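Local coordinates for protein angel homolog 2 (PDB 6RW0) that acts as a 2',3'-cyclic phosphatase of the CCR4 family of deadenylases and probably binds mRNA 3' untranslated regions, at residues 239-244 with 363-368; 247-252 with 334-339. All coordinates share one frame; numbering follows the deposited sequence.

Contact 1: 239-244 with 363-368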
loop_
_atom_site.group_PDB
_atom_site.type_symbol
_atom_site.label_atom_id
_atom_site.label_comp_id
_atom_site.label_asym_id
_atom_site.label_seq_id
_atom_site.Cartn_x
_atom_site.Cartn_y
_atom_site.Cartn_z
ATOM N N SER A 239 4.539 7.839 -1.729
ATOM C CA SER A 239 5.916 8.192 -1.437
ATOM C C SER A 239 6.783 7.360 -2.359
ATOM O O SER A 239 6.445 6.207 -2.649
ATOM C CB SER A 239 6.280 7.839 0.004
ATOM O OG SER A 239 5.445 8.523 0.928
ATOM N N VAL A 240 7.896 7.941 -2.800
ATOM C CA VAL A 240 8.708 7.322 -3.844
ATOM C C VAL A 240 9.943 6.608 -3.306
ATOM O O VAL A 240 10.363 6.839 -2.162
ATOM C CB VAL A 240 9.102 8.342 -4.928
ATOM C CG1 VAL A 240 7.865 9.057 -5.479
ATOM C CG2 VAL A 240 10.109 9.326 -4.387
ATOM N N PRO A 241 10.551 5.730 -4.099
ATOM C CA PRO A 241 11.735 5.007 -3.623
ATOM C C PRO A 241 12.855 5.955 -3.230
ATOM O O PRO A 241 13.129 6.953 -3.902
ATOM C CB PRO A 241 12.115 4.126 -4.819
ATOM C CG PRO A 241 10.783 3.894 -5.516
ATOM C CD PRO A 241 10.100 5.235 -5.421
ATOM N N GLY A 242 13.495 5.640 -2.108
ATOM C CA GLY A 242 14.583 6.441 -1.608
ATOM C C GLY A 242 14.167 7.677 -0.853
ATOM O O GLY A 242 15.038 8.384 -0.328
ATOM N N SER A 243 12.877 7.982 -0.794
ATOM C CA SER A 243 12.422 9.115 -0.012
ATOM C C SER A 243 12.661 8.849 1.469
ATOM O O SER A 243 12.843 7.699 1.883
ATOM C CB SER A 243 10.932 9.337 -0.239
ATOM O OG SER A 243 10.147 8.234 0.198
ATOM N N PRO A 244 12.641 9.894 2.301
ATOM C CA PRO A 244 12.764 9.650 3.748
ATOM C C PRO A 244 11.744 8.662 4.287
ATOM O O PRO A 244 12.083 7.807 5.113
ATOM C CB PRO A 244 12.607 11.053 4.350
ATOM C CG PRO A 244 13.166 11.962 3.276
ATOM C CD PRO A 244 12.708 11.334 1.976
ATOM N N VAL A 363 4.700 4.559 -6.281
ATOM C CA VAL A 363 4.144 4.902 -4.975
ATOM C C VAL A 363 3.530 3.689 -4.287
ATOM O O VAL A 363 3.093 3.790 -3.138
ATOM C CB VAL A 363 3.098 6.037 -5.055
ATOM C CG1 VAL A 363 3.779 7.326 -5.432
ATOM C CG2 VAL A 363 1.960 5.669 -6.010
ATOM N N ASP A 364 3.450 2.561 -4.985
ATOM C CA ASP A 364 2.861 1.336 -4.454
ATOM C C ASP A 364 3.961 0.345 -4.111
ATOM O O ASP A 364 4.963 0.254 -4.824
ATOM C CB ASP A 364 1.944 0.691 -5.491
ATOM C CG ASP A 364 0.841 1.615 -5.946
ATOM O OD1 ASP A 364 -0.142 1.772 -5.194
ATOM O OD2 ASP A 364 0.961 2.220 -7.042
ATOM N N TYR A 365 3.763 -0.405 -3.020
ATOM C CA TYR A 365 4.771 -1.327 -2.519
ATOM C C TYR A 365 4.138 -2.584 -1.947
ATOM O O TYR A 365 3.008 -2.572 -1.454
ATOM C CB TYR A 365 5.588 -0.675 -1.382
ATOM C CG TYR A 365 6.256 0.604 -1.806
ATOM C CD1 TYR A 365 7.513 0.580 -2.372
ATOM C CD2 TYR A 365 5.617 1.833 -1.686
ATOM C CE1 TYR A 365 8.137 1.734 -2.796
ATOM C CE2 TYR A 365 6.236 2.998 -2.113
ATOM C CZ TYR A 365 7.487 2.938 -2.676
ATOM O OH TYR A 365 8.088 4.087 -3.104
ATOM N N ILE A 366 4.916 -3.668 -1.967
ATOM C CA ILE A 366 4.701 -4.817 -1.093
ATOM C C ILE A 366 5.965 -4.948 -0.254
ATOM O O ILE A 366 7.044 -5.244 -0.788
ATOM C CB ILE A 366 4.414 -6.114 -1.860
ATOM C CG1 ILE A 366 3.153 -6.002 -2.722
ATOM C CG2 ILE A 366 4.232 -7.252 -0.850
ATOM C CD1 ILE A 366 2.907 -7.176 -3.672
ATOM N N PHE A 367 5.847 -4.710 1.048
ATOM C CA PHE A 367 6.926 -4.917 1.999
ATOM C C PHE A 367 6.663 -6.219 2.746
ATOM O O PHE A 367 5.511 -6.620 2.933
ATOM C CB PHE A 367 6.976 -3.770 2.999
ATOM C CG PHE A 367 7.314 -2.434 2.397
ATOM C CD1 PHE A 367 8.608 -2.142 2.021
ATOM C CD2 PHE A 367 6.342 -1.444 2.269
ATOM C CE1 PHE A 367 8.929 -0.893 1.506
ATOM C CE2 PHE A 367 6.660 -0.190 1.768
ATOM C CZ PHE A 367 7.946 0.074 1.368
ATOM N N TYR A 368 7.736 -6.898 3.148
ATOM C CA TYR A 368 7.576 -8.175 3.832
ATOM C C TYR A 368 8.706 -8.402 4.829
ATOM O O TYR A 368 9.819 -7.903 4.657
ATOM C CB TYR A 368 7.515 -9.337 2.827
ATOM C CG TYR A 368 8.794 -9.560 2.036
ATOM C CD1 TYR A 368 9.677 -10.574 2.376
ATOM C CD2 TYR A 368 9.116 -8.756 0.943
ATOM C CE1 TYR A 368 10.848 -10.786 1.657
ATOM C CE2 TYR A 368 10.282 -8.958 0.224
ATOM C CZ TYR A 368 11.148 -9.972 0.586
ATOM O OH TYR A 368 12.314 -10.187 -0.118
#

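Contact 2: 247-252 with 334-339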
loop_
_atom_site.group_PDB
_atom_site.type_symbol
_atom_site.label_atom_id
_atom_site.label_comp_id
_atom_site.label_asym_id
_atom_site.label_seq_id
_atom_site.Cartn_x
_atom_site.Cartn_y
_atom_site.Cartn_z
ATOM N N SER A 247 12.801 5.181 3.169
ATOM C CA SER A 247 13.998 4.752 3.881
ATOM C C SER A 247 13.672 4.351 5.310
ATOM O O SER A 247 14.252 3.397 5.844
ATOM C CB SER A 247 15.028 5.875 3.862
ATOM O OG SER A 247 15.396 6.187 2.528
ATOM N N PHE A 248 12.752 5.074 5.954
ATOM C CA PHE A 248 12.329 4.707 7.301
ATOM C C PHE A 248 11.760 3.292 7.324
ATOM O O PHE A 248 12.106 2.482 8.193
ATOM C CB PHE A 248 11.316 5.731 7.829
ATOM C CG PHE A 248 10.683 5.324 9.133
ATOM C CD1 PHE A 248 11.475 5.003 10.216
ATOM C CD2 PHE A 248 9.311 5.251 9.269
ATOM C CE1 PHE A 248 10.920 4.599 11.413
ATOM C CE2 PHE A 248 8.748 4.855 10.481
ATOM C CZ PHE A 248 9.553 4.533 11.541
ATOM N N ILE A 249 10.880 2.968 6.375
ATOM C CA ILE A 249 10.310 1.624 6.342
ATOM C C ILE A 249 11.417 0.589 6.195
ATOM O O ILE A 249 11.461 -0.409 6.921
ATOM C CB ILE A 249 9.266 1.500 5.220
ATOM C CG1 ILE A 249 8.091 2.433 5.503
ATOM C CG2 ILE A 249 8.774 0.050 5.092
ATOM C CD1 ILE A 249 7.077 2.537 4.379
ATOM N N LYS A 250 12.327 0.813 5.250
ATOM C CA LYS A 250 13.326 -0.197 4.928
ATOM C C LYS A 250 14.384 -0.335 6.014
ATOM O O LYS A 250 14.861 -1.446 6.280
ATOM C CB LYS A 250 14.036 0.177 3.628
ATOM C CG LYS A 250 13.208 0.145 2.385
ATOM C CD LYS A 250 12.788 -1.260 2.007
ATOM C CE LYS A 250 13.939 -2.077 1.429
ATOM N NZ LYS A 250 14.469 -1.553 0.127
ATOM N N GLU A 251 14.797 0.773 6.625
ATOM C CA GLU A 251 15.903 0.739 7.571
ATOM C C GLU A 251 15.462 0.609 9.021
ATOM O O GLU A 251 16.267 0.181 9.861
ATOM C CB GLU A 251 16.775 1.992 7.422
ATOM C CG GLU A 251 17.302 2.211 6.009
ATOM C CD GLU A 251 18.114 1.037 5.490
ATOM O OE1 GLU A 251 18.822 0.392 6.293
ATOM O OE2 GLU A 251 18.041 0.757 4.274
ATOM N N GLY A 252 14.216 0.954 9.337
ATOM C CA GLY A 252 13.778 0.963 10.713
ATOM C C GLY A 252 14.253 2.148 11.512
ATOM O O GLY A 252 14.153 2.130 12.741
ATOM N N PHE A 334 10.672 -3.676 13.087
ATOM C CA PHE A 334 10.519 -4.718 12.083
ATOM C C PHE A 334 11.773 -4.808 11.215
ATOM O O PHE A 334 12.631 -3.926 11.219
ATOM C CB PHE A 334 9.293 -4.466 11.207
ATOM C CG PHE A 334 8.028 -4.226 11.978
ATOM C CD1 PHE A 334 7.536 -5.174 12.862
ATOM C CD2 PHE A 334 7.327 -3.050 11.817
ATOM C CE1 PHE A 334 6.362 -4.943 13.578
ATOM C CE2 PHE A 334 6.149 -2.816 12.523
ATOM C CZ PHE A 334 5.674 -3.763 13.410
ATOM N N SER A 335 11.866 -5.899 10.458
ATOM C CA SER A 335 12.915 -6.107 9.462
ATOM C C SER A 335 12.192 -6.348 8.141
ATOM O O SER A 335 11.802 -7.480 7.829
ATOM C CB SER A 335 13.799 -7.270 9.851
ATOM O OG SER A 335 14.801 -7.483 8.875
ATOM N N LEU A 336 11.996 -5.276 7.375
ATOM C CA LEU A 336 11.176 -5.313 6.175
ATOM C C LEU A 336 12.005 -5.100 4.920
ATOM O O LEU A 336 12.861 -4.210 4.868
ATOM C CB LEU A 336 10.120 -4.215 6.217
ATOM C CG LEU A 336 9.178 -4.307 7.406
ATOM C CD1 LEU A 336 8.281 -3.076 7.497
ATOM C CD2 LEU A 336 8.334 -5.568 7.307
ATOM N N SER A 337 11.722 -5.910 3.908
ATOM C CA SER A 337 12.271 -5.758 2.576
ATOM C C SER A 337 11.147 -5.376 1.630
ATOM O O SER A 337 9.969 -5.580 1.920
ATOM C CB SER A 337 12.889 -7.075 2.101
ATOM O OG SER A 337 14.062 -7.380 2.834
ATOM N N SER A 338 11.526 -4.821 0.486
ATOM C CA SER A 338 10.586 -4.486 -0.571
ATOM C C SER A 338 10.643 -5.573 -1.634
ATOM O O SER A 338 11.727 -6.008 -2.032
ATOM C CB SER A 338 10.945 -3.141 -1.201
ATOM O OG SER A 338 10.176 -2.892 -2.369
ATOM N N VAL A 339 9.476 -5.998 -2.114
ATOM C CA VAL A 339 9.439 -6.988 -3.188
ATOM C C VAL A 339 10.199 -6.485 -4.409
ATOM O O VAL A 339 10.991 -7.217 -5.014
ATOM C CB VAL A 339 7.991 -7.369 -3.541
ATOM C CG1 VAL A 339 7.932 -8.102 -4.895
ATOM C CG2 VAL A 339 7.406 -8.225 -2.434
HETATM O O HOH W 1 12.950 -2.650 8.159
HETATM O O HOH W 2 15.234 -3.825 5.903
#

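Contact 1: 239-244 with 363-368
The phenol of Tyr365 reaches from strand 359-369 to the loop 239-244, where its OH donates a 2.7 Å hydrogen bond to Ser239 O. This loop follows strand 231-236, antiparallel neighbour of 359-369 in one of the sheets of the endonuclease/exonuclease/phosphatase fold, and leads into helix 244-251. With CG of Tyr365 anti to its carbonyl carbon (chi1 -57°), the ring is directed at the loop and presents its edge: Ser239 O lies in the ring plane, close to CE2 as well as OH. The hydroxyl approaches that carbonyl at 127° to the C=O bond, tilted from the carbonyl plane. Ser239 O also receives a nearly linear CA-H...O contact from Val363 CA, 3.5 Å away, so the carbonyl of the buried Ser239 meets one hydrogen bond and one weaker C-H donor, both from segment 363-368. Pro241 flanks the hydroxyl with its ring, CD being 3.3 Å from Tyr365 OH; its tertiary amide nitrogen carries no hydrogen, so this side contributes packing alone. Val240 and Val363 add a looser apolar contact between their CG1 methyls.

Farther out, Tyr365 meets the ring of Tyr246 from helix 244-251, and Ser239 OG is held by Phe237 O. The side chain of Val363 lies about 8 Å from the bound magnesium ion, and OD2 of the next residue, Asp364, is hydrogen-bonded to His418 ND1, consistent with the Asp-His pair of this enzyme superfamily. The loop itself turns through a type II beta turn from Val240 to Ser243, with Gly242 at positive phi. Ser243 is the N-cap of helix 244-251, its OG bonded to Tyr246 N. Val240 O closes the turn by accepting from both Ser243 N and, at 2.7 Å and in the carbonyl plane, Ser243 OG.

Contact 2: 247-252 with 334-339
Ile249 and Leu336 meet obliquely, the CG2 methyl of Ile249 lying 4.0 Å from CD1 of Leu336. They join the last turn of helix 244-251 to the short strand 336-338, whose direction makes 123° with that of the helix, the axes coming within 7.5 Å. The CG2 branch of Ile249 stands anti to the backbone N and beside the carbonyl carbon, which turns this methyl to the leucine. Both side chains also rest on Met233 of strand 231-236, which belongs to the same sheet, making this the apolar side of a helix packed against a sheet.

Lys250 starts out pointing away from the strand and then curls back, bent at chi2, chi3 and chi4. Its aliphatic end lies alongside the strand backbone, with CE 3.8 Å from Ser338 N, while NZ passes 4.1 Å from Ser338 CB and hydrogen-bonds to Tyr246 OH. Ser338 OG turns to Tyr340 O instead. An alanine in place of Lys250 would probably leave the backbone at Ser338 without its methylene cover and Tyr246 OH without its ammonium partner.

Between helix and strand sits a water that accepts from Leu336 N at 2.9 Å and lies 3.0 Å from Ile249 O, to which it can donate; its link to Lys250 O is weak. Ile249 O is also bonded by His332 NE2, and the helix ends at Gly252, which leaves helical geometry with positive phi. The helix and strand are therefore joined by methyl packing, by the curled lysine chain over Ser338 and, where the last carbonyls of the helix face the strand, by water rather than direct backbone pairing.

Overall arrangement
From the N terminus, the chain leaves strand 231-236 and runs through the loop 239-244 into helix 244-251, supplying the first halves of contacts 1 and 2 in turn. A long excursion, partly unmodelled, follows before 334-339 returns to the helix and closes contact 2. The chain then passes through strand 354-356 and reaches 363-368, closing contact 1 around it, so contact 2 is nested inside the larger loop. The returning segments are antiparallel neighbours in one sheet: Ser337 N to Tyr368 O and Val339 N to Ile366 O, both 2.9 Å, are probable hydrogen bonds. The loop leading into helix 244-251 and the last turn of that helix are thus tied to adjacent strands.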